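Local coordinates for histidine-containing phosphotransfer protein (Oryza sativa, PDB 1YVI), which relays phosphoryl groups from cytokinin sensor histidine kinases to B-type response regulators in the multistep His-to-Asp phosphorelay, at residues E25-L30 against N129-M134; A62-Q67 against F72-A77; M99-F104 against D111-A116. All coordinates share one frame; numbering follows the deposited sequence.

In the fold
Helix 110-142 runs through both interaction 1 and interaction 3, on opposite sides of the chain's centre. Interaction 1 is a small buried contact of two rings and a sulfur, where helix 25-34 meets the later part of that long helix. Interaction 3 is larger, also buried, and sets two phenylalanines against small residues. Interaction 2 is only partly buried: aliphatic groups meet inside, and a lysine chain lies at the surface. Interactions 2 and 3 touch, with centres 11 Å apart. Leu65 packs on Cys113, Val75 packs on Phe101, and an Asp76-Arg102 salt bridge joins helix 72-89 to helix 92-106.

Interaction 1: E25-L30 against N129-M134; sequences EQFQQL and NKFQTM
Phe27 has CG anti to its backbone nitrogen (chi1 179°), and this sends its ring out toward helix 110-142. In Phe131, CG stands opposite the residue's own carbonyl carbon (chi1 -75°). This turn brings the end of the ring nearer to helix 25-34, although its CB does not aim straight there. The nearest atoms of the two rings are Phe27 CE1 and Phe131 CE1, 3.8 Å apart. Their planes are inclined by 29° and slid well apart. The centroids are 5.9 Å from each other, so there is hardly any overlap.

Met134 sits one helical turn after Phe131. Its chain bends at the last torsion, and its sulfur comes up to the edge of the Phe27 ring. SD is 4.1 Å from Phe27 CZ and lies near the ring plane. This is a Met-aromatic contact of the edge type.

The backbones stay far apart, with 11.5 Å between Phe27 CA and Phe131 CA, so the long side chains alone span the gap. Other helices share this apolar layer. Phe131 also touches Val47, Phe50 and Cys51 of helix 42-65 and Met17 of helix 2-19, while Met134 rests on Leu10. The result is a buried aromatic and sulfur contact that joins the N-terminal helices to the helical bundle of the histidine phosphotransfer (HPt) fold.

Interaction 2: A62-Q67 against F72-A77; sequences ATLLEQ and FDKVDA
Leu64 and Val75 meet where helix 42-65 and helix 72-89, joined by a short loop, form a helical hairpin of the HPt bundle. Both branches of Leu64 take part. CD1 lies 3.7 Å from the backbone N of Val75, touches Val75 CG2 and also reaches Lys74 CG. CD2 meets Lys74 CD at 3.9 Å. The Val75 methyl CG2 is shared, because Leu65 CD2 approaches it as well, at 4.1 Å. Leu65 crosses Val75 at about a right angle, whereas Leu64 and Val75 slide past each other in opposite directions.

Lys74 closes the outer side. A chi1 of -165° swings its chain away from its own N, and the chain stays extended beyond CG, so its methylenes run across the Leu64 branches at about a right angle. The aliphatic part of the lysine thus lies against the leucine at the exposed edge of the contact.

Further out, Val70 of the connecting loop packs on both Leu65 and Val75. Phe101 and Cys105 of helix 92-106 back Val75 from another helix. Arg110 NH1 bonds to the carbonyl oxygens of Leu65 and Gln67, tying the chain leaving helix 42-65 to the start of helix 110-142.

The Gln67 side chain folds back on the turn before it. Its NE2 gives a nearly straight hydrogen bond to Thr63 O, 2.9 Å long with an N-H...O angle of 175°. The donor stands above the Thr63 carbonyl plane, and Glu66 N reaches the same oxygen from the opposite face.

Interaction 3: M99-F104 against D111-A116; sequences MQFRQF and DGCLMA
Ala116 is the small bump at the middle of this contact, and its methyl sits between the rings of Phe101 and Phe104. Over Phe101 it lies on a face: CB is 3.7 Å from the ring centroid and 15° off the ring normal, a CH-pi contact. It reaches Phe104 obliquely, with CB 3.7 Å from Phe104 CD2.

Gly112, one turn earlier, supplies the hollow for Phe104. With no side chain on Gly112, the ring lies directly on its backbone, and Gly112 O stands over one of the ring faces, 3.6 Å from Phe104 CD2. The backbones are close here, with Phe104 CA and Gly112 CA 5.4 Å apart.

Cys113 forms the other wall. Its SG touches Phe104 CB at 3.8 Å and also lies at the edge of the Phe101 ring, a sulfur-aromatic contact. The Phe101 ring is swung to the far side of CB from its main-chain N (chi1 -164°), which carries it alongside Cys113. There Phe101 CZ comes to 3.3 Å from Cys113 O, and CE1 rests against Cys113 CB.

Beyond the pair, Phe101 also packs on Ile61, Val79, Leu117 and Val120, so it reaches into the core between four helices. Cutting Phe101 back to an alanine is likely to open a gap among these helices, leaving the Ala116 methyl with Phe104 alone of the two rings and taking from Cys113 SG its ring-edge contact.

The axes of the two helical segments approach to 8.7 Å, and their directions differ by 162°. This is a close antiparallel helix pair, a hairpin of the helical bundle that makes up the HPt domain.

Interaction 1: E25-L30 against N129-M134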
ATOM      1  N   GLU A  25       9.074   3.708  -8.903  1.00 16.45           N
ATOM      2  CA  GLU A  25       8.701   4.260 -10.230  1.00 26.13           C
ATOM      3  C   GLU A  25       7.247   4.037 -10.622  1.00 20.82           C
ATOM      4  O   GLU A  25       6.694   4.832 -11.380  1.00 24.50           O
ATOM      5  CB  GLU A  25       9.640   3.730 -11.348  1.00 26.00           C
ATOM      6  CG  GLU A  25       9.463   2.197 -11.606  1.00 31.69           C
ATOM      7  CD  GLU A  25      10.624   1.552 -12.354  1.00 47.09           C
ATOM      8  OE1 GLU A  25      11.190   2.198 -13.288  1.00 56.06           O
ATOM      9  OE2 GLU A  25      10.955   0.382 -12.015  1.00 60.79           O
ATOM     10  N   GLN A  26       6.616   2.957 -10.148  1.00 21.03           N
ATOM     11  CA  GLN A  26       5.234   2.690 -10.541  1.00 21.02           C
ATOM     12  C   GLN A  26       4.347   3.825 -10.029  1.00 19.80           C
ATOM     13  O   GLN A  26       3.337   4.105 -10.612  1.00 20.11           O
ATOM     14  CB  GLN A  26       4.719   1.327 -10.048  1.00 21.02           C
ATOM     15  CG  GLN A  26       5.561   0.179 -10.556  1.00 30.59           C
ATOM     16  CD  GLN A  26       5.660   0.228 -12.068  1.00 43.97           C
ATOM     17  OE1 GLN A  26       4.659   0.494 -12.754  1.00 44.98           O
ATOM     18  NE2 GLN A  26       6.868   0.004 -12.603  1.00 44.92           N
ATOM     19  N   PHE A  27       4.714   4.451  -8.917  1.00 20.53           N
ATOM     20  CA  PHE A  27       3.875   5.526  -8.390  1.00 18.53           C
ATOM     21  C   PHE A  27       4.062   6.790  -9.263  1.00 21.22           C
ATOM     22  O   PHE A  27       3.105   7.551  -9.529  1.00 19.92           O
ATOM     23  CB  PHE A  27       4.207   5.815  -6.923  1.00 15.70           C
ATOM     24  CG  PHE A  27       3.404   6.924  -6.348  1.00 16.80           C
ATOM     25  CD1 PHE A  27       2.061   6.711  -5.951  1.00 16.46           C
ATOM     26  CD2 PHE A  27       3.953   8.177  -6.213  1.00 18.86           C
ATOM     27  CE1 PHE A  27       1.296   7.746  -5.446  1.00 18.05           C
ATOM     28  CE2 PHE A  27       3.186   9.235  -5.708  1.00 24.63           C
ATOM     29  CZ  PHE A  27       1.857   9.018  -5.319  1.00 21.11           C
ATOM     30  N   GLN A  28       5.304   7.023  -9.663  1.00 22.14           N
ATOM     31  CA  GLN A  28       5.606   8.080 -10.628  1.00 29.23           C
ATOM     32  C   GLN A  28       4.757   7.902 -11.909  1.00 27.68           C
ATOM     33  O   GLN A  28       4.136   8.852 -12.369  1.00 30.85           O
ATOM     34  CB  GLN A  28       7.108   8.140 -10.895  1.00 32.64           C
ATOM     35  CG  GLN A  28       7.517   9.237 -11.850  1.00 42.43           C
ATOM     36  CD  GLN A  28       8.235   8.658 -13.056  1.00 52.16           C
ATOM     37  OE1 GLN A  28       7.598   8.252 -14.047  1.00 56.11           O
ATOM     38  NE2 GLN A  28       9.571   8.590 -12.975  1.00 57.35           N
ATOM     39  N   GLN A  29       4.652   6.680 -12.410  1.00 28.11           N
ATOM     40  CA  GLN A  29       3.812   6.401 -13.589  1.00 36.10           C
ATOM     41  C   GLN A  29       2.313   6.677 -13.414  1.00 33.59           C
ATOM     42  O   GLN A  29       1.651   7.017 -14.387  1.00 31.96           O
ATOM     43  CB  GLN A  29       4.029   4.979 -14.094  1.00 36.87           C
ATOM     44  CG  GLN A  29       5.367   4.801 -14.867  1.00 49.41           C
ATOM     45  CD  GLN A  29       5.848   3.348 -14.904  1.00 51.77           C
ATOM     46  OE1 GLN A  29       7.053   3.079 -14.862  1.00 65.72           O
ATOM     47  NE2 GLN A  29       4.908   2.407 -14.976  1.00 60.99           N
ATOM     48  N   LEU A  30       1.788   6.544 -12.186  1.00 30.19           N
ATOM     49  CA  LEU A  30       0.403   6.933 -11.877  1.00 27.38           C
ATOM     50  C   LEU A  30       0.223   8.417 -12.107  1.00 28.80           C
ATOM     51  O   LEU A  30      -0.827   8.856 -12.583  1.00 22.75           O
ATOM     52  CB  LEU A  30       0.025   6.688 -10.409  1.00 26.86           C
ATOM     53  CG  LEU A  30      -0.228   5.291  -9.883  1.00 23.82           C
ATOM     54  CD1 LEU A  30      -0.754   5.450  -8.468  1.00 23.62           C
ATOM     55  CD2 LEU A  30      -1.238   4.597 -10.778  1.00 28.14           C
ATOM     56  N   ASN A 129      -0.129   6.599   5.990  1.00 10.64           N
ATOM     57  CA  ASN A 129       0.053   7.890   6.634  1.00 10.87           C
ATOM     58  C   ASN A 129       0.324   8.964   5.572  1.00 12.52           C
ATOM     59  O   ASN A 129      -0.306  10.031   5.545  1.00 12.48           O
ATOM     60  CB  ASN A 129       1.269   7.818   7.570  1.00 11.37           C
ATOM     61  CG  ASN A 129       1.676   9.191   8.082  1.00 13.76           C
ATOM     62  OD1 ASN A 129       2.531   9.840   7.522  1.00 13.32           O
ATOM     63  ND2 ASN A 129       1.001   9.653   9.123  1.00 11.58           N
ATOM     64  N   LYS A 130       1.301   8.708   4.729  1.00 13.34           N
ATOM     65  CA  LYS A 130       1.706   9.724   3.716  1.00 11.05           C
ATOM     66  C   LYS A 130       0.584   9.919   2.691  1.00 14.02           C
ATOM     67  O   LYS A 130       0.276  11.049   2.305  1.00 12.12           O
ATOM     68  CB  LYS A 130       2.993   9.226   3.023  1.00 14.96           C
ATOM     69  CG  LYS A 130       4.185   9.133   3.937  1.00 17.28           C
ATOM     70  CD  LYS A 130       4.449  10.461   4.633  1.00 19.99           C
ATOM     71  CE  LYS A 130       5.660  10.368   5.619  1.00 25.09           C
ATOM     72  NZ  LYS A 130       5.289   9.750   6.920  1.00 21.29           N
ATOM     73  N   PHE A 131      -0.056   8.816   2.268  1.00 12.97           N
ATOM     74  CA  PHE A 131      -1.214   8.905   1.359  1.00 14.59           C
ATOM     75  C   PHE A 131      -2.331   9.733   1.907  1.00 13.32           C
ATOM     76  O   PHE A 131      -2.912  10.466   1.174  1.00 13.21           O
ATOM     77  CB  PHE A 131      -1.804   7.544   0.959  1.00 13.52           C
ATOM     78  CG  PHE A 131      -0.979   6.777  -0.065  1.00 10.78           C
ATOM     79  CD1 PHE A 131      -0.073   7.411  -0.918  1.00 13.46           C
ATOM     80  CD2 PHE A 131      -1.203   5.390  -0.227  1.00 17.23           C
ATOM     81  CE1 PHE A 131       0.630   6.669  -1.898  1.00 16.95           C
ATOM     82  CE2 PHE A 131      -0.550   4.656  -1.234  1.00 12.50           C
ATOM     83  CZ  PHE A 131       0.400   5.278  -2.049  1.00 14.19           C
ATOM     84  N   GLN A 132      -2.652   9.608   3.183  1.00 12.20           N
ATOM     85  CA  GLN A 132      -3.759  10.353   3.741  1.00 12.84           C
ATOM     86  C   GLN A 132      -3.457  11.864   3.773  1.00 13.42           C
ATOM     87  O   GLN A 132      -4.290  12.677   3.434  1.00 13.96           O
ATOM     88  CB  GLN A 132      -4.049   9.860   5.171  1.00 16.57           C
ATOM     89  CG  GLN A 132      -4.706   8.455   5.208  1.00 13.45           C
ATOM     90  CD  GLN A 132      -5.977   8.389   4.409  1.00 21.34           C
ATOM     91  OE1 GLN A 132      -6.886   9.119   4.705  1.00 20.28           O
ATOM     92  NE2 GLN A 132      -6.039   7.510   3.390  1.00 22.57           N
ATOM     93  N   THR A 133      -2.248  12.214   4.171  1.00 11.74           N
ATOM     94  CA  THR A 133      -1.763  13.615   4.092  1.00 13.16           C
ATOM     95  C   THR A 133      -1.819  14.123   2.623  1.00 14.00           C
ATOM     96  O   THR A 133      -2.273  15.243   2.370  1.00 15.54           O
ATOM     97  CB  THR A 133      -0.332  13.717   4.674  1.00 15.12           C
ATOM     98  OG1 THR A 133      -0.321  13.245   6.054  1.00 12.80           O
ATOM     99  CG2 THR A 133       0.191  15.161   4.620  1.00 19.25           C
ATOM    100  N   MET A 134      -1.369  13.308   1.672  1.00 15.92           N
ATOM    101  CA  MET A 134      -1.431  13.656   0.225  1.00 14.99           C
ATOM    102  C   MET A 134      -2.859  13.959  -0.185  1.00 18.02           C
ATOM    103  O   MET A 134      -3.123  14.976  -0.854  1.00 20.07           O
ATOM    104  CB  MET A 134      -0.851  12.512  -0.624  1.00 15.25           C
ATOM    105  CG  MET A 134      -0.765  12.826  -2.090  1.00 16.16           C
ATOM    106  SD  MET A 134      -0.636  11.284  -3.031  1.00 18.74           S
ATOM    107  CE  MET A 134      -2.340  10.911  -3.260  1.00 14.00           C
TER

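Interaction 2: A62-Q67 against F72-A77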
ATOM      1  N   ALA A  62      -5.739 -11.994   8.105  1.00 14.84           N
ATOM      2  CA  ALA A  62      -5.844 -12.150   9.582  1.00 14.40           C
ATOM      3  C   ALA A  62      -6.881 -13.193   9.961  1.00 14.16           C
ATOM      4  O   ALA A  62      -6.605 -14.093  10.781  1.00 16.96           O
ATOM      5  CB  ALA A  62      -6.100 -10.795  10.288  1.00 12.31           C
ATOM      6  N   THR A  63      -8.056 -13.113   9.368  1.00 15.45           N
ATOM      7  CA  THR A  63      -9.132 -14.068   9.610  1.00 16.80           C
ATOM      8  C   THR A  63      -8.764 -15.488   9.246  1.00 18.83           C
ATOM      9  O   THR A  63      -9.041 -16.421  10.027  1.00 19.48           O
ATOM     10  CB  THR A  63     -10.443 -13.660   8.884  1.00 17.68           C
ATOM     11  OG1 THR A  63     -10.846 -12.415   9.410  1.00 21.94           O
ATOM     12  CG2 THR A  63     -11.563 -14.680   9.069  1.00 20.49           C
ATOM     13  N   LEU A  64      -8.129 -15.676   8.086  1.00 11.69           N
ATOM     14  CA  LEU A  64      -7.687 -16.994   7.705  1.00 14.79           C
ATOM     15  C   LEU A  64      -6.707 -17.566   8.725  1.00 17.56           C
ATOM     16  O   LEU A  64      -6.716 -18.802   9.033  1.00 15.39           O
ATOM     17  CB  LEU A  64      -7.058 -16.981   6.298  1.00 13.03           C
ATOM     18  CG  LEU A  64      -7.943 -16.664   5.071  1.00 13.73           C
ATOM     19  CD1 LEU A  64      -7.017 -16.479   3.855  1.00 14.15           C
ATOM     20  CD2 LEU A  64      -8.905 -17.819   4.834  1.00 15.07           C
ATOM     21  N   LEU A  65      -5.867 -16.687   9.274  1.00 16.51           N
ATOM     22  CA  LEU A  65      -4.808 -17.119  10.220  1.00 15.83           C
ATOM     23  C   LEU A  65      -5.305 -17.373  11.643  1.00 19.69           C
ATOM     24  O   LEU A  65      -4.556 -17.922  12.481  1.00 17.78           O
ATOM     25  CB  LEU A  65      -3.684 -16.078  10.249  1.00 16.46           C
ATOM     26  CG  LEU A  65      -2.870 -15.952   8.946  1.00 15.51           C
ATOM     27  CD1 LEU A  65      -1.840 -14.791   9.069  1.00 15.90           C
ATOM     28  CD2 LEU A  65      -2.175 -17.296   8.633  1.00 12.79           C
ATOM     29  N   GLU A  66      -6.550 -16.983  11.897  1.00 17.71           N
ATOM     30  CA  GLU A  66      -7.303 -17.260  13.147  1.00 21.61           C
ATOM     31  C   GLU A  66      -8.028 -18.617  13.088  1.00 21.70           C
ATOM     32  O   GLU A  66      -8.559 -19.050  14.087  1.00 20.87           O
ATOM     33  CB  GLU A  66      -8.308 -16.108  13.424  1.00 21.24           C
ATOM     34  CG  GLU A  66      -7.559 -14.795  13.839  1.00 24.13           C
ATOM     35  CD  GLU A  66      -8.372 -13.473  13.772  1.00 32.94           C
ATOM     36  OE1 GLU A  66      -9.638 -13.533  13.735  1.00 31.91           O
ATOM     37  OE2 GLU A  66      -7.706 -12.355  13.767  1.00 34.44           O
ATOM     38  N   GLN A  67      -8.030 -19.318  11.943  1.00 21.04           N
ATOM     39  CA  GLN A  67      -8.843 -20.565  11.859  1.00 23.79           C
ATOM     40  C   GLN A  67      -8.153 -21.770  12.518  1.00 21.35           C
ATOM     41  O   GLN A  67      -6.940 -21.841  12.510  1.00 22.94           O
ATOM     42  CB  GLN A  67      -9.178 -20.921  10.419  1.00 16.78           C
ATOM     43  CG  GLN A  67      -9.947 -19.851   9.684  1.00 23.30           C
ATOM     44  CD  GLN A  67     -11.179 -19.396  10.443  1.00 32.10           C
ATOM     45  OE1 GLN A  67     -12.092 -20.193  10.696  1.00 28.60           O
ATOM     46  NE2 GLN A  67     -11.203 -18.109  10.838  1.00 32.04           N
ATOM     47  N   PHE A  72      -3.420 -22.518   3.916  1.00 15.74           N
ATOM     48  CA  PHE A  72      -2.234 -21.791   3.489  1.00 16.02           C
ATOM     49  C   PHE A  72      -2.240 -21.443   1.999  1.00 18.93           C
ATOM     50  O   PHE A  72      -1.623 -20.479   1.593  1.00 13.31           O
ATOM     51  CB  PHE A  72      -0.953 -22.577   3.885  1.00 16.77           C
ATOM     52  CG  PHE A  72      -0.696 -22.578   5.379  1.00 13.64           C
ATOM     53  CD1 PHE A  72      -0.242 -21.418   5.998  1.00 12.95           C
ATOM     54  CD2 PHE A  72      -0.960 -23.715   6.157  1.00 15.23           C
ATOM     55  CE1 PHE A  72      -0.035 -21.363   7.390  1.00 13.58           C
ATOM     56  CE2 PHE A  72      -0.752 -23.696   7.556  1.00 16.47           C
ATOM     57  CZ  PHE A  72      -0.282 -22.484   8.173  1.00 10.61           C
ATOM     58  N   ASP A  73      -2.922 -22.231   1.176  1.00 13.44           N
ATOM     59  CA  ASP A  73      -3.024 -21.891  -0.249  1.00 16.74           C
ATOM     60  C   ASP A  73      -3.787 -20.592  -0.453  1.00 14.01           C
ATOM     61  O   ASP A  73      -3.393 -19.804  -1.290  1.00 15.89           O
ATOM     62  CB  ASP A  73      -3.764 -22.981  -1.010  1.00 16.92           C
ATOM     63  CG  ASP A  73      -2.982 -24.265  -1.091  1.00 23.58           C
ATOM     64  OD1 ASP A  73      -1.733 -24.243  -1.133  1.00 29.60           O
ATOM     65  OD2 ASP A  73      -3.647 -25.281  -1.215  1.00 31.64           O
ATOM     66  N   LYS A  74      -4.829 -20.369   0.359  1.00 12.10           N
ATOM     67  CA  LYS A  74      -5.644 -19.165   0.291  1.00 13.84           C
ATOM     68  C   LYS A  74      -4.941 -17.950   0.909  1.00 13.44           C
ATOM     69  O   LYS A  74      -4.977 -16.834   0.361  1.00 13.25           O
ATOM     70  CB  LYS A  74      -7.022 -19.412   0.917  1.00 15.69           C
ATOM     71  CG  LYS A  74      -8.050 -18.318   0.550  1.00 19.90           C
ATOM     72  CD  LYS A  74      -9.447 -18.674   1.116  1.00 20.14           C
ATOM     73  CE  LYS A  74     -10.480 -17.541   0.828  1.00 27.90           C
ATOM     74  NZ  LYS A  74     -11.904 -18.028   1.024  1.00 29.43           N
ATOM     75  N   VAL A  75      -4.235 -18.155   2.012  1.00 11.36           N
ATOM     76  CA  VAL A  75      -3.308 -17.114   2.462  1.00  9.62           C
ATOM     77  C   VAL A  75      -2.350 -16.647   1.387  1.00  9.95           C
ATOM     78  O   VAL A  75      -2.154 -15.441   1.157  1.00 13.00           O
ATOM     79  CB  VAL A  75      -2.538 -17.594   3.761  1.00 13.99           C
ATOM     80  CG1 VAL A  75      -1.555 -16.466   4.261  1.00 16.01           C
ATOM     81  CG2 VAL A  75      -3.589 -17.960   4.868  1.00 11.03           C
ATOM     82  N   ASP A  76      -1.709 -17.589   0.743  1.00  9.55           N
ATOM     83  CA  ASP A  76      -0.711 -17.303  -0.268  1.00 13.64           C
ATOM     84  C   ASP A  76      -1.391 -16.525  -1.418  1.00 11.71           C
ATOM     85  O   ASP A  76      -0.857 -15.528  -1.916  1.00 13.86           O
ATOM     86  CB  ASP A  76      -0.181 -18.663  -0.732  1.00 13.46           C
ATOM     87  CG  ASP A  76       1.173 -18.609  -1.395  1.00 17.90           C
ATOM     88  OD1 ASP A  76       1.795 -17.551  -1.552  1.00 19.55           O
ATOM     89  OD2 ASP A  76       1.619 -19.695  -1.815  1.00 17.23           O
ATOM     90  N   ALA A  77      -2.555 -16.993  -1.852  1.00 12.25           N
ATOM     91  CA  ALA A  77      -3.337 -16.282  -2.907  1.00 14.53           C
ATOM     92  C   ALA A  77      -3.666 -14.843  -2.488  1.00 11.03           C
ATOM     93  O   ALA A  77      -3.540 -13.978  -3.320  1.00 11.36           O
ATOM     94  CB  ALA A  77      -4.634 -17.030  -3.219  1.00 10.29           C
TER

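Interaction 3: M99-F104 against D111-A116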
ATOM      1  N   MET A  99       6.323 -10.752  -0.963  1.00 15.26           N
ATOM      2  CA  MET A  99       7.200 -11.697  -1.629  1.00 16.02           C
ATOM      3  C   MET A  99       7.787 -12.685  -0.647  1.00 19.36           C
ATOM      4  O   MET A  99       7.771 -13.910  -0.872  1.00 15.05           O
ATOM      5  CB  MET A  99       8.286 -10.927  -2.371  1.00 16.36           C
ATOM      6  CG  MET A  99       7.736 -10.334  -3.663  1.00 19.62           C
ATOM      7  SD  MET A  99       8.812  -9.177  -4.518  1.00 25.04           S
ATOM      8  CE  MET A  99      10.134 -10.234  -5.080  1.00 26.14           C
ATOM      9  N   GLN A 100       8.262 -12.165   0.470  1.00 16.18           N
ATOM     10  CA  GLN A 100       8.942 -13.006   1.475  1.00 20.68           C
ATOM     11  C   GLN A 100       7.883 -13.890   2.150  1.00 18.35           C
ATOM     12  O   GLN A 100       8.106 -15.038   2.519  1.00 16.70           O
ATOM     13  CB  GLN A 100       9.605 -12.077   2.528  1.00 21.77           C
ATOM     14  CG  GLN A 100      10.252 -12.832   3.709  1.00 28.75           C
ATOM     15  CD  GLN A 100      11.564 -12.201   4.222  1.00 41.47           C
ATOM     16  OE1 GLN A 100      11.640 -10.999   4.539  1.00 33.19           O
ATOM     17  NE2 GLN A 100      12.601 -13.030   4.324  1.00 47.52           N
ATOM     18  N   PHE A 101       6.691 -13.318   2.263  1.00 17.54           N
ATOM     19  CA  PHE A 101       5.568 -13.888   3.005  1.00 19.00           C
ATOM     20  C   PHE A 101       5.214 -15.263   2.450  1.00 15.34           C
ATOM     21  O   PHE A 101       4.796 -16.157   3.208  1.00 16.07           O
ATOM     22  CB  PHE A 101       4.411 -12.840   2.921  1.00 17.81           C
ATOM     23  CG  PHE A 101       3.281 -13.013   3.902  1.00 18.35           C
ATOM     24  CD1 PHE A 101       2.781 -14.269   4.256  1.00 12.00           C
ATOM     25  CD2 PHE A 101       2.629 -11.880   4.402  1.00 14.89           C
ATOM     26  CE1 PHE A 101       1.675 -14.391   5.132  1.00 14.40           C
ATOM     27  CE2 PHE A 101       1.500 -12.012   5.294  1.00 18.95           C
ATOM     28  CZ  PHE A 101       1.043 -13.257   5.656  1.00 16.01           C
ATOM     29  N   ARG A 102       5.407 -15.478   1.134  1.00 19.01           N
ATOM     30  CA  ARG A 102       5.142 -16.814   0.517  1.00 18.73           C
ATOM     31  C   ARG A 102       5.853 -17.988   1.206  1.00 20.56           C
ATOM     32  O   ARG A 102       5.361 -19.127   1.214  1.00 19.55           O
ATOM     33  CB  ARG A 102       5.600 -16.873  -0.954  1.00 19.82           C
ATOM     34  CG  ARG A 102       4.811 -15.977  -1.925  1.00 25.37           C
ATOM     35  CD  ARG A 102       4.782 -16.536  -3.365  1.00 19.35           C
ATOM     36  NE  ARG A 102       3.904 -17.686  -3.478  1.00 23.10           N
ATOM     37  CZ  ARG A 102       4.096 -18.720  -4.295  1.00 24.30           C
ATOM     38  NH1 ARG A 102       5.141 -18.744  -5.125  1.00 27.95           N
ATOM     39  NH2 ARG A 102       3.233 -19.742  -4.280  1.00 17.59           N
ATOM     40  N   GLN A 103       7.084 -17.748   1.652  1.00 16.27           N
ATOM     41  CA  GLN A 103       7.870 -18.828   2.277  1.00 18.08           C
ATOM     42  C   GLN A 103       7.133 -19.422   3.510  1.00 13.41           C
ATOM     43  O   GLN A 103       7.148 -20.622   3.700  1.00 18.09           O
ATOM     44  CB  GLN A 103       9.256 -18.328   2.664  1.00 17.06           C
ATOM     45  CG  GLN A 103      10.148 -19.418   3.237  1.00 20.75           C
ATOM     46  CD  GLN A 103      10.449 -20.482   2.225  1.00 25.45           C
ATOM     47  OE1 GLN A 103      10.922 -20.173   1.142  1.00 30.99           O
ATOM     48  NE2 GLN A 103      10.183 -21.753   2.569  1.00 23.22           N
ATOM     49  N   PHE A 104       6.528 -18.574   4.327  1.00 13.45           N
ATOM     50  CA  PHE A 104       5.751 -19.019   5.506  1.00 14.43           C
ATOM     51  C   PHE A 104       4.531 -19.831   5.136  1.00 16.83           C
ATOM     52  O   PHE A 104       4.119 -20.697   5.894  1.00 15.11           O
ATOM     53  CB  PHE A 104       5.434 -17.838   6.417  1.00 10.82           C
ATOM     54  CG  PHE A 104       6.638 -16.976   6.679  1.00 12.78           C
ATOM     55  CD1 PHE A 104       7.812 -17.545   7.272  1.00 17.40           C
ATOM     56  CD2 PHE A 104       6.657 -15.659   6.303  1.00 12.56           C
ATOM     57  CE1 PHE A 104       8.930 -16.788   7.459  1.00 17.17           C
ATOM     58  CE2 PHE A 104       7.808 -14.868   6.486  1.00 15.20           C
ATOM     59  CZ  PHE A 104       8.954 -15.448   7.074  1.00 15.01           C
ATOM     60  N   ASP A 111       2.405 -19.083  12.646  1.00 16.12           N
ATOM     61  CA  ASP A 111       3.133 -18.044  13.374  1.00 16.23           C
ATOM     62  C   ASP A 111       4.032 -17.234  12.499  1.00 13.45           C
ATOM     63  O   ASP A 111       4.119 -16.040  12.685  1.00 16.14           O
ATOM     64  CB  ASP A 111       3.900 -18.622  14.572  1.00 17.05           C
ATOM     65  CG  ASP A 111       2.980 -19.032  15.741  1.00 22.25           C
ATOM     66  OD1 ASP A 111       1.707 -18.996  15.690  1.00 23.96           O
ATOM     67  OD2 ASP A 111       3.540 -19.434  16.758  1.00 29.42           O
ATOM     68  N   GLY A 112       4.647 -17.835  11.483  1.00 11.27           N
ATOM     69  CA  GLY A 112       5.446 -17.075  10.532  1.00 11.47           C
ATOM     70  C   GLY A 112       4.562 -16.111   9.691  1.00 13.03           C
ATOM     71  O   GLY A 112       4.935 -14.981   9.445  1.00 11.67           O
ATOM     72  N   CYS A 113       3.417 -16.601   9.222  1.00 10.71           N
ATOM     73  CA  CYS A 113       2.414 -15.798   8.482  1.00 11.81           C
ATOM     74  C   CYS A 113       1.953 -14.636   9.370  1.00 13.28           C
ATOM     75  O   CYS A 113       1.884 -13.503   8.889  1.00 12.95           O
ATOM     76  CB  CYS A 113       1.219 -16.678   8.081  1.00 10.96           C
ATOM     77  SG  CYS A 113       1.632 -17.852   6.744  1.00 14.80           S
ATOM     78  N   LEU A 114       1.690 -14.906  10.657  1.00 12.93           N
ATOM     79  CA  LEU A 114       1.265 -13.861  11.592  1.00 13.98           C
ATOM     80  C   LEU A 114       2.322 -12.803  11.773  1.00 16.01           C
ATOM     81  O   LEU A 114       2.011 -11.610  11.787  1.00 16.79           O
ATOM     82  CB  LEU A 114       0.757 -14.444  12.934  1.00 17.72           C
ATOM     83  CG  LEU A 114      -0.650 -15.026  12.972  1.00 17.24           C
ATOM     84  CD1 LEU A 114      -0.834 -15.871  14.274  1.00 18.77           C
ATOM     85  CD2 LEU A 114      -1.734 -13.984  12.897  1.00 16.88           C
ATOM     86  N   MET A 115       3.579 -13.212  11.855  1.00 11.54           N
ATOM     87  CA  MET A 115       4.700 -12.260  12.032  1.00 13.84           C
ATOM     88  C   MET A 115       4.936 -11.511  10.742  1.00 14.44           C
ATOM     89  O   MET A 115       5.181 -10.294  10.768  1.00 12.48           O
ATOM     90  CB  MET A 115       6.013 -12.961  12.429  1.00 13.39           C
ATOM     91  CG  MET A 115       6.099 -13.424  13.909  1.00 17.81           C
ATOM     92  SD  MET A 115       7.852 -13.832  14.242  1.00 21.61           S
ATOM     93  CE  MET A 115       8.624 -12.199  14.428  1.00 22.64           C
ATOM     94  N   ALA A 116       4.754 -12.188   9.612  1.00 11.70           N
ATOM     95  CA  ALA A 116       4.857 -11.503   8.304  1.00 12.02           C
ATOM     96  C   ALA A 116       3.723 -10.458   8.091  1.00 13.50           C
ATOM     97  O   ALA A 116       3.956  -9.368   7.558  1.00 11.27           O
ATOM     98  CB  ALA A 116       4.900 -12.546   7.140  1.00 12.57           C
TER